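PDB 2I81: 2-Cys Peroxiredoxin from Plasmodium vivax SaI-1, which probably reduces hydrogen peroxide and organic hydroperoxides by thiol chemistry, as other 2-Cys peroxiredoxins of the AhpC/TSA family do. Local coordinates for residues Y22-P28 / K130-V134; V35-F41 / Y98-K104; I72-D76 / G112-H118; R173-A177 / N191-G195. One frame throughout, in Å; residues are numbered along the deposited sequence.

Contact 1 (Y22-P28 / K130-V134); sequences YVGKEAP and KDYNV
Tyr22 and Tyr132 form a T-shaped (edge-to-face) pair at the point where a Schellman motif ends helix 127-131, and they fasten the N-terminal loop of the peroxiredoxin fold to that helix end. The edge of Tyr132 is directed at the face of Tyr22, with the ring centroids 5.4 Å apart and the planes at 72°. Tyr22 CG sits between its backbone N and carbonyl carbon (chi1 54°), which turns the ring toward the helix end. Beyond the ring, Tyr22 OH donates a 2.8 Å hydrogen bond to Tyr132 O, which lies at the edge of the Tyr22 ring and in its plane. One tyrosine therefore grips both the ring and the backbone carbonyl of the other. The tightly packed part centres on Tyr132, whose buried ring has Pro28 over one face. Pro28 CD makes a CH-pi contact 4.0 Å from the centroid of the Tyr132 ring, and Ala27 CB approaches the Tyr132 hydroxyl. Val146, Ile148 and Leu57 of the central sheet pack around the same side chain. Towards solvent the contact thins out. The exposed Asn133, the C-prime residue of the motif with the positive phi expected there, brings OD1 only to 4.0 Å from Tyr22 CE1, and the exposed Asp131 meets the proline through CB to Pro28 CB at 4.1 Å. At the far end of the buried ring, Tyr132 OH makes a weak hydrogen bond to Pro28 O, 2.8 Å away.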
loop_
_atom_site.group_PDB
_atom_site.type_symbol
_atom_site.label_atom_id
_atom_site.label_comp_id
_atom_site.label_asym_id
_atom_site.label_seq_id
_atom_site.Cartn_x
_atom_site.Cartn_y
_atom_site.Cartn_z
ATOM N N TYR A 22 6.814 5.587 27.758
ATOM C CA TYR A 22 5.865 6.439 28.471
ATOM C C TYR A 22 6.436 7.007 29.774
ATOM O O TYR A 22 5.751 7.754 30.474
ATOM C CB TYR A 22 4.551 5.690 28.741
ATOM C CG TYR A 22 4.719 4.364 29.448
ATOM C CD1 TYR A 22 4.576 3.163 28.755
ATOM C CD2 TYR A 22 5.020 4.307 30.810
ATOM C CE1 TYR A 22 4.730 1.940 29.398
ATOM C CE2 TYR A 22 5.178 3.092 31.462
ATOM C CZ TYR A 22 5.031 1.913 30.751
ATOM O OH TYR A 22 5.183 0.706 31.390
ATOM N N VAL A 23 7.679 6.650 30.102
ATOM C CA VAL A 23 8.334 7.185 31.299
ATOM C C VAL A 23 8.663 8.661 31.077
ATOM O O VAL A 23 9.303 9.023 30.087
ATOM C CB VAL A 23 9.611 6.393 31.692
ATOM C CG1 VAL A 23 10.179 6.909 33.013
ATOM C CG2 VAL A 23 9.310 4.903 31.799
ATOM N N GLY A 24 8.211 9.501 32.004
ATOM C CA GLY A 24 8.308 10.949 31.854
ATOM C C GLY A 24 7.191 11.478 30.974
ATOM O O GLY A 24 7.188 12.652 30.599
ATOM N N LYS A 25 6.245 10.604 30.642
ATOM C CA LYS A 25 5.113 10.959 29.797
ATOM C C LYS A 25 3.808 10.446 30.403
ATOM O O LYS A 25 3.810 9.821 31.468
ATOM C CB LYS A 25 5.317 10.427 28.374
ATOM C CG LYS A 25 6.306 11.248 27.543
ATOM C CD LYS A 25 6.710 10.542 26.249
ATOM C CE LYS A 25 5.564 10.570 25.210
ATOM N NZ LYS A 25 6.127 9.944 23.855
ATOM N N GLU A 26 2.700 10.724 29.722
ATOM C CA GLU A 26 1.365 10.372 30.199
ATOM C C GLU A 26 1.171 8.860 30.309
ATOM O O GLU A 26 1.446 8.116 29.363
ATOM C CB GLU A 26 0.308 10.989 29.278
ATOM C CG GLU A 26 -1.137 10.615 29.602
ATOM C CD GLU A 26 -2.123 11.116 28.559
ATOM O OE1 GLU A 26 -3.337 10.882 28.735
ATOM O OE2 GLU A 26 -1.695 11.741 27.565
ATOM N N ALA A 27 0.704 8.424 31.479
ATOM C CA ALA A 27 0.369 7.025 31.725
ATOM C C ALA A 27 -0.824 6.608 30.868
ATOM O O ALA A 27 -1.826 7.328 30.813
ATOM C CB ALA A 27 0.061 6.809 33.199
ATOM N N PRO A 28 -0.717 5.450 30.187
ATOM C CA PRO A 28 -1.820 4.938 29.376
ATOM C C PRO A 28 -3.052 4.660 30.228
ATOM O O PRO A 28 -2.942 4.075 31.310
ATOM C CB PRO A 28 -1.262 3.629 28.803
ATOM C CG PRO A 28 0.217 3.772 28.887
ATOM C CD PRO A 28 0.457 4.560 30.130
ATOM N N LYS A 130 -0.720 -5.073 27.897
ATOM C CA LYS A 130 -0.330 -4.717 26.532
ATOM C C LYS A 130 0.013 -3.235 26.411
ATOM O O LYS A 130 0.997 -2.876 25.757
ATOM C CB LYS A 130 -1.435 -5.079 25.533
ATOM C CG LYS A 130 -1.476 -6.546 25.141
ATOM C CD LYS A 130 -2.611 -6.830 24.168
ATOM C CE LYS A 130 -2.751 -8.322 23.899
ATOM N NZ LYS A 130 -3.857 -8.613 22.946
ATOM N N ASP A 131 -0.798 -2.382 27.037
ATOM C CA ASP A 131 -0.575 -0.937 26.994
ATOM C C ASP A 131 0.675 -0.505 27.764
ATOM O O ASP A 131 1.361 0.433 27.354
ATOM C CB ASP A 131 -1.809 -0.168 27.486
ATOM C CG ASP A 131 -2.969 -0.221 26.496
ATOM O OD1 ASP A 131 -2.732 -0.416 25.282
ATOM O OD2 ASP A 131 -4.126 -0.056 26.937
ATOM N N TYR A 132 0.970 -1.190 28.868
ATOM C CA TYR A 132 2.147 -0.872 29.684
ATOM C C TYR A 132 3.396 -1.645 29.261
ATOM O O TYR A 132 4.432 -1.585 29.932
ATOM C CB TYR A 132 1.840 -1.068 31.172
ATOM C CG TYR A 132 1.061 0.086 31.751
ATOM C CD1 TYR A 132 -0.322 0.165 31.598
ATOM C CD2 TYR A 132 1.710 1.118 32.427
ATOM C CE1 TYR A 132 -1.042 1.233 32.114
ATOM C CE2 TYR A 132 0.998 2.191 32.948
ATOM C CZ TYR A 132 -0.376 2.242 32.789
ATOM O OH TYR A 132 -1.086 3.302 33.304
ATOM N N ASN A 133 3.285 -2.346 28.133
ATOM C CA ASN A 133 4.365 -3.157 27.567
ATOM C C ASN A 133 5.011 -4.090 28.596
ATOM O O ASN A 133 6.236 -4.123 28.744
ATOM C CB ASN A 133 5.417 -2.273 26.875
ATOM C CG ASN A 133 4.814 -1.348 25.826
ATOM O OD1 ASN A 133 4.770 -0.131 26.011
ATOM N ND2 ASN A 133 4.343 -1.923 24.723
ATOM N N VAL A 134 4.172 -4.837 29.311
ATOM C CA VAL A 134 4.653 -5.812 30.295
ATOM C C VAL A 134 4.074 -7.217 30.092
ATOM O O VAL A 134 4.317 -8.115 30.903
ATOM C CB VAL A 134 4.444 -5.332 31.767
ATOM C CG1 VAL A 134 5.338 -4.136 32.076
ATOM C CG2 VAL A 134 2.974 -5.010 32.045
#

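Contact 2 (V35-F41 / Y98-K104); sequences VFGDNSF and YTHLAWK
Two bends in the Lys104 chain, at chi2 (-144°) and chi3 (-81°), carry its ammonium group off the helix and into the turn that joins strands 31-35 and 41-45, while Leu101, with CG trans to its N (chi1 -179°), spreads both methyls towards the same turn. Lys104 NZ donates to Phe36 O at 2.8 Å and to Asn39 OD1, also at 2.8 Å, approaching the amide from above its carbonyl plane. A water accepts a third bond from Lys104 NZ, whereas the nearest carboxylate oxygen within the two segments, Asp38 OD1, stays 6.7 Å from Lys104 NZ. Phe36 O is the closing acceptor of the type I beta turn from Phe36 to Asn39, so it is held twice: Asn39 N and the ammonium come to it from opposite faces of its plane. Beside the polar cluster Leu101 does the packing: Leu101 CD1 lies against the Asn39 amide, 3.5 Å from Asn39 ND2, and its other methyl, Leu101 CD2, meets Phe41 CZ at 3.7 Å. The side chains of Phe41 and Tyr98 cross at about a right angle and their rings meet obliquely, with Phe41 CE1 3.6 Å from Tyr98 CE2; Tyr98 also meets Phe66 of a neighbouring subunit. Val35 CG1 touches Lys104 CE at 3.7 Å. The hairpin turn is thus clamped to helix 97-104 by a buried ammonium hydrogen-bonded to neutral oxygens, which would probably polarise both carbonyls.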
loop_
_atom_site.group_PDB
_atom_site.type_symbol
_atom_site.label_atom_id
_atom_site.label_comp_id
_atom_site.label_asym_id
_atom_site.label_seq_id
_atom_site.Cartn_x
_atom_site.Cartn_y
_atom_site.Cartn_z
ATOM N N VAL A 35 -11.580 -6.202 42.743
ATOM C CA VAL A 35 -12.029 -6.673 44.044
ATOM C C VAL A 35 -11.436 -5.730 45.085
ATOM O O VAL A 35 -10.212 -5.632 45.215
ATOM C CB VAL A 35 -11.543 -8.115 44.332
ATOM C CG1 VAL A 35 -12.209 -8.665 45.591
ATOM C CG2 VAL A 35 -11.830 -9.025 43.150
ATOM N N PHE A 36 -12.299 -5.029 45.814
ATOM C CA PHE A 36 -11.841 -4.070 46.819
ATOM C C PHE A 36 -11.413 -4.753 48.114
ATOM O O PHE A 36 -11.546 -5.972 48.257
ATOM C CB PHE A 36 -12.911 -3.004 47.082
ATOM C CG PHE A 36 -13.206 -2.140 45.891
ATOM C CD1 PHE A 36 -14.400 -2.281 45.194
ATOM C CD2 PHE A 36 -12.283 -1.192 45.453
ATOM C CE1 PHE A 36 -14.676 -1.486 44.087
ATOM C CE2 PHE A 36 -12.550 -0.395 44.344
ATOM C CZ PHE A 36 -13.750 -0.542 43.659
ATOM N N GLY A 37 -10.891 -3.959 49.048
ATOM C CA GLY A 37 -10.427 -4.458 50.342
ATOM C C GLY A 37 -11.481 -5.211 51.129
ATOM O O GLY A 37 -11.164 -6.167 51.841
ATOM N N ASP A 38 -12.737 -4.785 50.997
ATOM C CA ASP A 38 -13.849 -5.442 51.685
ATOM C C ASP A 38 -14.388 -6.673 50.941
ATOM O O ASP A 38 -15.378 -7.273 51.370
ATOM C CB ASP A 38 -14.978 -4.439 52.000
ATOM C CG ASP A 38 -15.591 -3.808 50.752
ATOM O OD1 ASP A 38 -15.021 -3.940 49.645
ATOM O OD2 ASP A 38 -16.657 -3.167 50.886
ATOM N N ASN A 39 -13.731 -7.037 49.838
ATOM C CA ASN A 39 -14.094 -8.202 49.009
ATOM C C ASN A 39 -15.286 -8.009 48.065
ATOM O O ASN A 39 -15.707 -8.956 47.393
ATOM C CB ASN A 39 -14.294 -9.463 49.868
ATOM C CG ASN A 39 -12.990 -10.026 50.402
ATOM O OD1 ASN A 39 -11.969 -9.337 50.453
ATOM N ND2 ASN A 39 -13.022 -11.288 50.818
ATOM N N SER A 40 -15.822 -6.792 48.007
ATOM C CA SER A 40 -16.896 -6.473 47.066
ATOM C C SER A 40 -16.335 -6.212 45.668
ATOM O O SER A 40 -15.169 -5.838 45.518
ATOM C CB SER A 40 -17.704 -5.268 47.554
ATOM O OG SER A 40 -16.888 -4.116 47.676
ATOM N N PHE A 41 -17.171 -6.415 44.652
ATOM C CA PHE A 41 -16.772 -6.189 43.266
ATOM C C PHE A 41 -17.045 -4.764 42.820
ATOM O O PHE A 41 -18.023 -4.146 43.247
ATOM C CB PHE A 41 -17.481 -7.168 42.330
ATOM C CG PHE A 41 -17.029 -8.588 42.483
ATOM C CD1 PHE A 41 -17.953 -9.627 42.479
ATOM C CD2 PHE A 41 -15.679 -8.890 42.635
ATOM C CE1 PHE A 41 -17.538 -10.947 42.621
ATOM C CE2 PHE A 41 -15.255 -10.206 42.780
ATOM C CZ PHE A 41 -16.186 -11.237 42.771
ATOM N N TYR A 98 -12.951 -13.127 40.034
ATOM C CA TYR A 98 -13.407 -14.285 40.800
ATOM C C TYR A 98 -12.231 -15.110 41.309
ATOM O O TYR A 98 -12.292 -15.679 42.403
ATOM C CB TYR A 98 -14.352 -15.157 39.970
ATOM C CG TYR A 98 -15.605 -14.435 39.537
ATOM C CD1 TYR A 98 -15.762 -14.004 38.221
ATOM C CD2 TYR A 98 -16.628 -14.167 40.448
ATOM C CE1 TYR A 98 -16.912 -13.335 37.819
ATOM C CE2 TYR A 98 -17.780 -13.496 40.056
ATOM C CZ TYR A 98 -17.915 -13.083 38.741
ATOM O OH TYR A 98 -19.054 -12.421 38.347
ATOM N N THR A 99 -11.167 -15.167 40.512
ATOM C CA THR A 99 -9.933 -15.837 40.913
ATOM C C THR A 99 -9.235 -15.069 42.042
ATOM O O THR A 99 -8.645 -15.681 42.937
ATOM C CB THR A 99 -8.985 -16.057 39.707
ATOM O OG1 THR A 99 -9.654 -16.854 38.717
ATOM C CG2 THR A 99 -7.710 -16.778 40.131
ATOM N N HIS A 100 -9.319 -13.737 42.004
ATOM C CA HIS A 100 -8.773 -12.898 43.073
ATOM C C HIS A 100 -9.465 -13.142 44.406
ATOM O O HIS A 100 -8.802 -13.355 45.423
ATOM C CB HIS A 100 -8.883 -11.413 42.728
ATOM C CG HIS A 100 -7.965 -10.968 41.636
ATOM N ND1 HIS A 100 -6.843 -11.677 41.263
ATOM C CD2 HIS A 100 -7.987 -9.861 40.855
ATOM C CE1 HIS A 100 -6.226 -11.038 40.286
ATOM N NE2 HIS A 100 -6.898 -9.932 40.022
ATOM N N LEU A 101 -10.798 -13.100 44.393
ATOM C CA LEU A 101 -11.600 -13.280 45.602
ATOM C C LEU A 101 -11.339 -14.638 46.249
ATOM O O LEU A 101 -11.246 -14.742 47.476
ATOM C CB LEU A 101 -13.094 -13.106 45.292
ATOM C CG LEU A 101 -14.118 -13.228 46.430
ATOM C CD1 LEU A 101 -13.867 -12.206 47.530
ATOM C CD2 LEU A 101 -15.530 -13.090 45.887
ATOM N N ALA A 102 -11.217 -15.666 45.411
ATOM C CA ALA A 102 -10.914 -17.022 45.861
ATOM C C ALA A 102 -9.526 -17.118 46.490
ATOM O O ALA A 102 -9.326 -17.875 47.442
ATOM C CB ALA A 102 -11.035 -17.993 44.705
ATOM N N TRP A 103 -8.578 -16.352 45.953
ATOM C CA TRP A 103 -7.213 -16.324 46.472
ATOM C C TRP A 103 -7.166 -15.606 47.814
ATOM O O TRP A 103 -6.345 -15.931 48.676
ATOM C CB TRP A 103 -6.272 -15.650 45.472
ATOM C CG TRP A 103 -4.828 -16.059 45.602
ATOM C CD1 TRP A 103 -4.343 -17.192 46.193
ATOM C CD2 TRP A 103 -3.690 -15.357 45.091
ATOM N NE1 TRP A 103 -2.973 -17.228 46.098
ATOM C CE2 TRP A 103 -2.545 -16.115 45.426
ATOM C CE3 TRP A 103 -3.524 -14.154 44.391
ATOM C CZ2 TRP A 103 -1.251 -15.712 45.081
ATOM C CZ3 TRP A 103 -2.237 -13.755 44.049
ATOM C CH2 TRP A 103 -1.117 -14.532 44.397
ATOM N N LYS A 104 -8.059 -14.633 47.982
ATOM C CA LYS A 104 -8.199 -13.921 49.246
ATOM C C LYS A 104 -8.884 -14.776 50.307
ATOM O O LYS A 104 -8.634 -14.603 51.501
ATOM C CB LYS A 104 -8.954 -12.604 49.056
ATOM C CG LYS A 104 -8.201 -11.581 48.217
ATOM C CD LYS A 104 -8.424 -10.163 48.715
ATOM C CE LYS A 104 -9.741 -9.585 48.226
ATOM N NZ LYS A 104 -10.003 -8.238 48.811
HETATM O O HOH W 1 -8.784 -6.499 47.031
#

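Contact 3 (I72-D76 / G112-H118); sequences IIALD and GIGNIKH
Asp76 and His118 meet with the carboxylate and imidazole planes 50° apart, the ring offering its edge to the acid. With CG trans to the backbone N (chi1 -159°), Asp76 extends its carboxylate from the helix to the loop. His118 ND1 donates a 2.9 Å hydrogen bond to the anti side of Asp76 OD2. The other oxygen, Asp76 OD1, is met on its syn side by Lys117 N at 3.0 Å, and the angle of 156° makes this the straighter of the two bonds from that amide; a weak bond runs from Lys117 N to Asp76 OD2. A further weak bond from His118 N makes Asp76 OD2 the shared acceptor of backbone and imidazole, so the carboxylate bridges consecutive residues of the loop. Ile116 CD1 lies over one face of the His118 ring, towards its rim, and Ile72 O faces the ring edge, 3.7 Å from His118 CE1. Together with Tyr58, bonded to His118 NE2, these neighbours should fix the rotation of the imidazole. Ile72 CG2 makes an apolar contact with Ile116 CD1 at 3.8 Å; separately, Ile73 CG1 rests against the backbone carbonyl, 3.7 Å from Ile113 O. Helix 67-77, which in 2-Cys peroxiredoxins carries the peroxidatic cysteine near its start, is thereby joined to the loop leading into strand 119-122. Strand 54-59 supplies Tyr58 beside Ile72, helix 97-104 places Trp103 against Ile72 and Ile113, and Leu89 of strand 87-93 backs His118.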
loop_
_atom_site.group_PDB
_atom_site.type_symbol
_atom_site.label_atom_id
_atom_site.label_comp_id
_atom_site.label_asym_id
_atom_site.label_seq_id
_atom_site.Cartn_x
_atom_site.Cartn_y
_atom_site.Cartn_z
ATOM N N ILE A 72 2.419 -9.394 47.299
ATOM C CA ILE A 72 1.112 -8.822 47.619
ATOM C C ILE A 72 0.952 -8.626 49.129
ATOM O O ILE A 72 0.469 -7.582 49.575
ATOM C CB ILE A 72 -0.041 -9.684 47.035
ATOM C CG1 ILE A 72 0.034 -9.683 45.503
ATOM C CG2 ILE A 72 -1.407 -9.159 47.487
ATOM C CD1 ILE A 72 -0.664 -10.846 44.841
ATOM N N ILE A 73 1.376 -9.621 49.904
ATOM C CA ILE A 73 1.313 -9.554 51.365
ATOM C C ILE A 73 2.300 -8.520 51.923
ATOM O O ILE A 73 1.958 -7.767 52.840
ATOM C CB ILE A 73 1.525 -10.947 52.018
ATOM C CG1 ILE A 73 0.338 -11.863 51.701
ATOM C CG2 ILE A 73 1.703 -10.830 53.534
ATOM C CD1 ILE A 73 0.647 -13.346 51.807
ATOM N N ALA A 74 3.507 -8.478 51.358
ATOM C CA ALA A 74 4.517 -7.502 51.768
ATOM C C ALA A 74 4.078 -6.059 51.521
ATOM O O ALA A 74 4.341 -5.181 52.346
ATOM C CB ALA A 74 5.846 -7.778 51.085
ATOM N N LEU A 75 3.411 -5.820 50.393
ATOM C CA LEU A 75 2.918 -4.484 50.057
ATOM C C LEU A 75 1.720 -4.081 50.915
ATOM O O LEU A 75 1.570 -2.904 51.261
ATOM C CB LEU A 75 2.570 -4.388 48.567
ATOM C CG LEU A 75 3.744 -4.342 47.581
ATOM C CD1 LEU A 75 3.309 -4.817 46.204
ATOM C CD2 LEU A 75 4.371 -2.952 47.505
ATOM N N ASP A 76 0.875 -5.056 51.252
ATOM C CA ASP A 76 -0.303 -4.800 52.078
ATOM C C ASP A 76 0.071 -4.488 53.528
ATOM O O ASP A 76 -0.596 -3.682 54.183
ATOM C CB ASP A 76 -1.286 -5.971 52.020
ATOM C CG ASP A 76 -2.695 -5.566 52.417
ATOM O OD1 ASP A 76 -3.251 -6.183 53.350
ATOM O OD2 ASP A 76 -3.243 -4.623 51.802
ATOM N N GLY A 112 -2.382 -18.985 50.000
ATOM C CA GLY A 112 -3.284 -17.869 49.746
ATOM C C GLY A 112 -2.721 -16.533 50.182
ATOM O O GLY A 112 -1.680 -16.470 50.840
ATOM N N ILE A 113 -3.415 -15.462 49.808
ATOM C CA ILE A 113 -2.992 -14.107 50.164
ATOM C C ILE A 113 -3.742 -13.547 51.373
ATOM O O ILE A 113 -3.345 -12.524 51.935
ATOM C CB ILE A 113 -3.072 -13.121 48.964
ATOM C CG1 ILE A 113 -4.472 -13.118 48.333
ATOM C CG2 ILE A 113 -2.000 -13.453 47.931
ATOM C CD1 ILE A 113 -4.698 -11.993 47.334
ATOM N N GLY A 114 -4.813 -14.227 51.776
ATOM C CA GLY A 114 -5.619 -13.788 52.911
ATOM C C GLY A 114 -6.392 -12.523 52.593
ATOM O O GLY A 114 -6.487 -12.116 51.433
ATOM N N ASN A 115 -6.932 -11.890 53.628
ATOM C CA ASN A 115 -7.821 -10.752 53.432
ATOM C C ASN A 115 -7.082 -9.414 53.315
ATOM O O ASN A 115 -7.184 -8.555 54.200
ATOM C CB ASN A 115 -8.882 -10.709 54.539
ATOM C CG ASN A 115 -10.160 -10.018 54.099
ATOM O OD1 ASN A 115 -10.738 -9.229 54.847
ATOM N ND2 ASN A 115 -10.611 -10.312 52.882
ATOM N N ILE A 116 -6.342 -9.249 52.217
ATOM C CA ILE A 116 -5.573 -8.021 51.966
ATOM C C ILE A 116 -6.474 -6.786 51.841
ATOM O O ILE A 116 -7.626 -6.889 51.407
ATOM C CB ILE A 116 -4.629 -8.138 50.732
ATOM C CG1 ILE A 116 -5.426 -8.243 49.426
ATOM C CG2 ILE A 116 -3.662 -9.314 50.895
ATOM C CD1 ILE A 116 -4.744 -7.593 48.240
ATOM N N LYS A 117 -5.939 -5.625 52.216
ATOM C CA LYS A 117 -6.727 -4.391 52.308
ATOM C C LYS A 117 -6.796 -3.548 51.028
ATOM O O LYS A 117 -7.713 -2.736 50.877
ATOM C CB LYS A 117 -6.226 -3.518 53.464
ATOM C CG LYS A 117 -6.624 -4.003 54.854
ATOM C CD LYS A 117 -6.076 -3.088 55.952
ATOM C CE LYS A 117 -6.876 -1.792 56.087
ATOM N NZ LYS A 117 -8.247 -2.015 56.631
ATOM N N HIS A 118 -5.836 -3.721 50.121
ATOM C CA HIS A 118 -5.804 -2.902 48.905
ATOM C C HIS A 118 -6.489 -3.566 47.708
ATOM O O HIS A 118 -6.746 -4.773 47.710
ATOM C CB HIS A 118 -4.375 -2.458 48.562
ATOM C CG HIS A 118 -3.491 -3.563 48.080
ATOM N ND1 HIS A 118 -2.712 -4.317 48.930
ATOM C CD2 HIS A 118 -3.255 -4.037 46.833
ATOM C CE1 HIS A 118 -2.036 -5.209 48.230
ATOM N NE2 HIS A 118 -2.348 -5.061 46.955
#

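Contact 4 (R173-A177 / N191-G195); sequences RIIDA and NWQKG
The guanidinium of Arg173 turns its edge to the backbone of Trp192: Arg173 NH1 donates to Trp192 O at 3.1 Å, with an N-H...O angle of 166° and the oxygen almost in the guanidinium plane. Arg173 CG and CD pass beside the same carbonyl, and the arm, bent at chi3 (71°), brings the nitrogen round to it. Gln193 runs across the arginine at about a right angle, its amide plane inclined by 56° to the guanidinium and Gln193 OE1 3.8 Å from Arg173 CD. The second flat group is the buried indole. Lys194 N sits over one face of the Trp192 ring, towards its rim, while the six-membered ring leans obliquely on the helix, with Trp192 CZ3 3.5 Å from Ala177 CA and Trp192 CE3 3.9 Å from Ala177 CB. Lys194 then stretches its extended chain across Asp176, and Lys194 NZ ends 3.8 Å from Asp176 OD1 in a long salt bridge near solvent. Both charges on the helix have stronger partners: Asp176 OD1 is bridged by Arg85 and Arg173 NH2 by Glu170. The contact thus folds the C-terminal extension back along one side of helix 168-184, before the chain goes on to helix 206-209. His180 of the long helix also meets the indole ring, Ile174 and Ile175 turn towards Leu147 of strand 140-148, and Ile164 of the second subunit packs on Ala177.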
loop_
_atom_site.group_PDB
_atom_site.type_symbol
_atom_site.label_atom_id
_atom_site.label_comp_id
_atom_site.label_asym_id
_atom_site.label_seq_id
_atom_site.Cartn_x
_atom_site.Cartn_y
_atom_site.Cartn_z
ATOM N N ARG A 173 11.230 4.586 48.818
ATOM C CA ARG A 173 12.327 5.540 48.647
ATOM C C ARG A 173 12.146 6.339 47.356
ATOM O O ARG A 173 12.374 7.551 47.330
ATOM C CB ARG A 173 13.680 4.819 48.637
ATOM C CG ARG A 173 14.885 5.755 48.675
ATOM C CD ARG A 173 16.183 5.050 48.289
ATOM N NE ARG A 173 16.244 4.719 46.864
ATOM C CZ ARG A 173 16.662 5.544 45.905
ATOM N NH1 ARG A 173 17.064 6.777 46.196
ATOM N NH2 ARG A 173 16.675 5.133 44.644
ATOM N N ILE A 174 11.736 5.643 46.294
ATOM C CA ILE A 174 11.437 6.260 44.998
ATOM C C ILE A 174 10.309 7.286 45.131
ATOM O O ILE A 174 10.428 8.412 44.640
ATOM C CB ILE A 174 11.081 5.184 43.921
ATOM C CG1 ILE A 174 12.300 4.310 43.577
ATOM C CG2 ILE A 174 10.491 5.821 42.662
ATOM C CD1 ILE A 174 13.504 5.051 42.983
ATOM N N ILE A 175 9.228 6.887 45.805
ATOM C CA ILE A 175 8.092 7.770 46.088
ATOM C C ILE A 175 8.550 8.996 46.878
ATOM O O ILE A 175 8.168 10.124 46.559
ATOM C CB ILE A 175 6.956 7.032 46.860
ATOM C CG1 ILE A 175 6.348 5.918 46.001
ATOM C CG2 ILE A 175 5.856 8.009 47.284
ATOM C CD1 ILE A 175 5.583 4.865 46.790
ATOM N N ASP A 176 9.380 8.765 47.894
ATOM C CA ASP A 176 9.942 9.840 48.709
ATOM C C ASP A 176 10.791 10.811 47.888
ATOM O O ASP A 176 10.712 12.023 48.088
ATOM C CB ASP A 176 10.765 9.270 49.870
ATOM C CG ASP A 176 9.899 8.726 50.995
ATOM O OD1 ASP A 176 8.706 9.091 51.077
ATOM O OD2 ASP A 176 10.417 7.934 51.810
ATOM N N ALA A 177 11.593 10.272 46.970
ATOM C CA ALA A 177 12.468 11.081 46.118
ATOM C C ALA A 177 11.685 11.951 45.136
ATOM O O ALA A 177 12.027 13.118 44.923
ATOM C CB ALA A 177 13.462 10.193 45.377
ATOM N N ASN A 191 21.360 7.155 45.812
ATOM C CA ASN A 191 21.156 6.601 47.162
ATOM C C ASN A 191 20.425 7.502 48.168
ATOM O O ASN A 191 20.561 7.312 49.381
ATOM C CB ASN A 191 22.494 6.156 47.776
ATOM C CG ASN A 191 23.074 4.930 47.109
ATOM O OD1 ASN A 191 24.288 4.837 46.924
ATOM N ND2 ASN A 191 22.218 3.977 46.763
ATOM N N TRP A 192 19.648 8.462 47.676
ATOM C CA TRP A 192 19.006 9.461 48.539
ATOM C C TRP A 192 17.892 8.888 49.424
ATOM O O TRP A 192 16.978 8.230 48.926
ATOM C CB TRP A 192 18.462 10.614 47.687
ATOM C CG TRP A 192 17.826 11.720 48.480
ATOM C CD1 TRP A 192 18.444 12.833 48.970
ATOM C CD2 TRP A 192 16.449 11.822 48.869
ATOM N NE1 TRP A 192 17.542 13.621 49.642
ATOM C CE2 TRP A 192 16.309 13.025 49.595
ATOM C CE3 TRP A 192 15.319 11.012 48.677
ATOM C CZ2 TRP A 192 15.086 13.439 50.133
ATOM C CZ3 TRP A 192 14.104 11.425 49.214
ATOM C CH2 TRP A 192 13.999 12.628 49.930
ATOM N N GLN A 193 17.980 9.145 50.730
ATOM C CA GLN A 193 16.876 8.874 51.659
ATOM C C GLN A 193 16.338 10.189 52.199
ATOM O O GLN A 193 16.908 11.253 51.954
ATOM C CB GLN A 193 17.329 8.047 52.872
ATOM C CG GLN A 193 18.420 7.022 52.636
ATOM C CD GLN A 193 17.937 5.802 51.884
ATOM O OE1 GLN A 193 16.786 5.380 52.017
ATOM N NE2 GLN A 193 18.826 5.217 51.089
ATOM N N LYS A 194 15.242 10.103 52.947
ATOM C CA LYS A 194 14.872 11.160 53.874
ATOM C C LYS A 194 15.642 10.906 55.170
ATOM O O LYS A 194 15.646 9.778 55.671
ATOM C CB LYS A 194 13.375 11.123 54.174
ATOM C CG LYS A 194 12.483 11.400 52.972
ATOM C CD LYS A 194 11.036 11.479 53.420
ATOM C CE LYS A 194 10.210 12.321 52.450
ATOM N NZ LYS A 194 8.785 12.398 52.872
ATOM N N GLY A 195 16.307 11.923 55.715
ATOM C CA GLY A 195 16.459 13.220 55.077
ATOM C C GLY A 195 17.922 13.442 54.756
ATOM O O GLY A 195 18.590 14.264 55.390
#

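How the contacts relate
The two segments of contact 1 enclose, along the sequence, all four segments of contacts 2 and 3: 35-41, 72-76, 98-104 and 112-118 follow in turn between them, so that contacts 2 and 3 alternate. Those two lie side by side, their centres 11 Å apart. Trp103 O probably accepts a hydrogen bond from Ile113 N, and Asn115 is weakly bonded to Asn39, so helices 67-77 and 97-104 and the loop before strand 119-122 are in direct contact with one another. Contact 1 lies about 25 Å from contact 3, centre to centre, across the chain's centre. Contact 4 comes last, on helix 168-184, about 33 Å from contact 2, centre to centre; with contacts 1 and 3 it borders the second subunit.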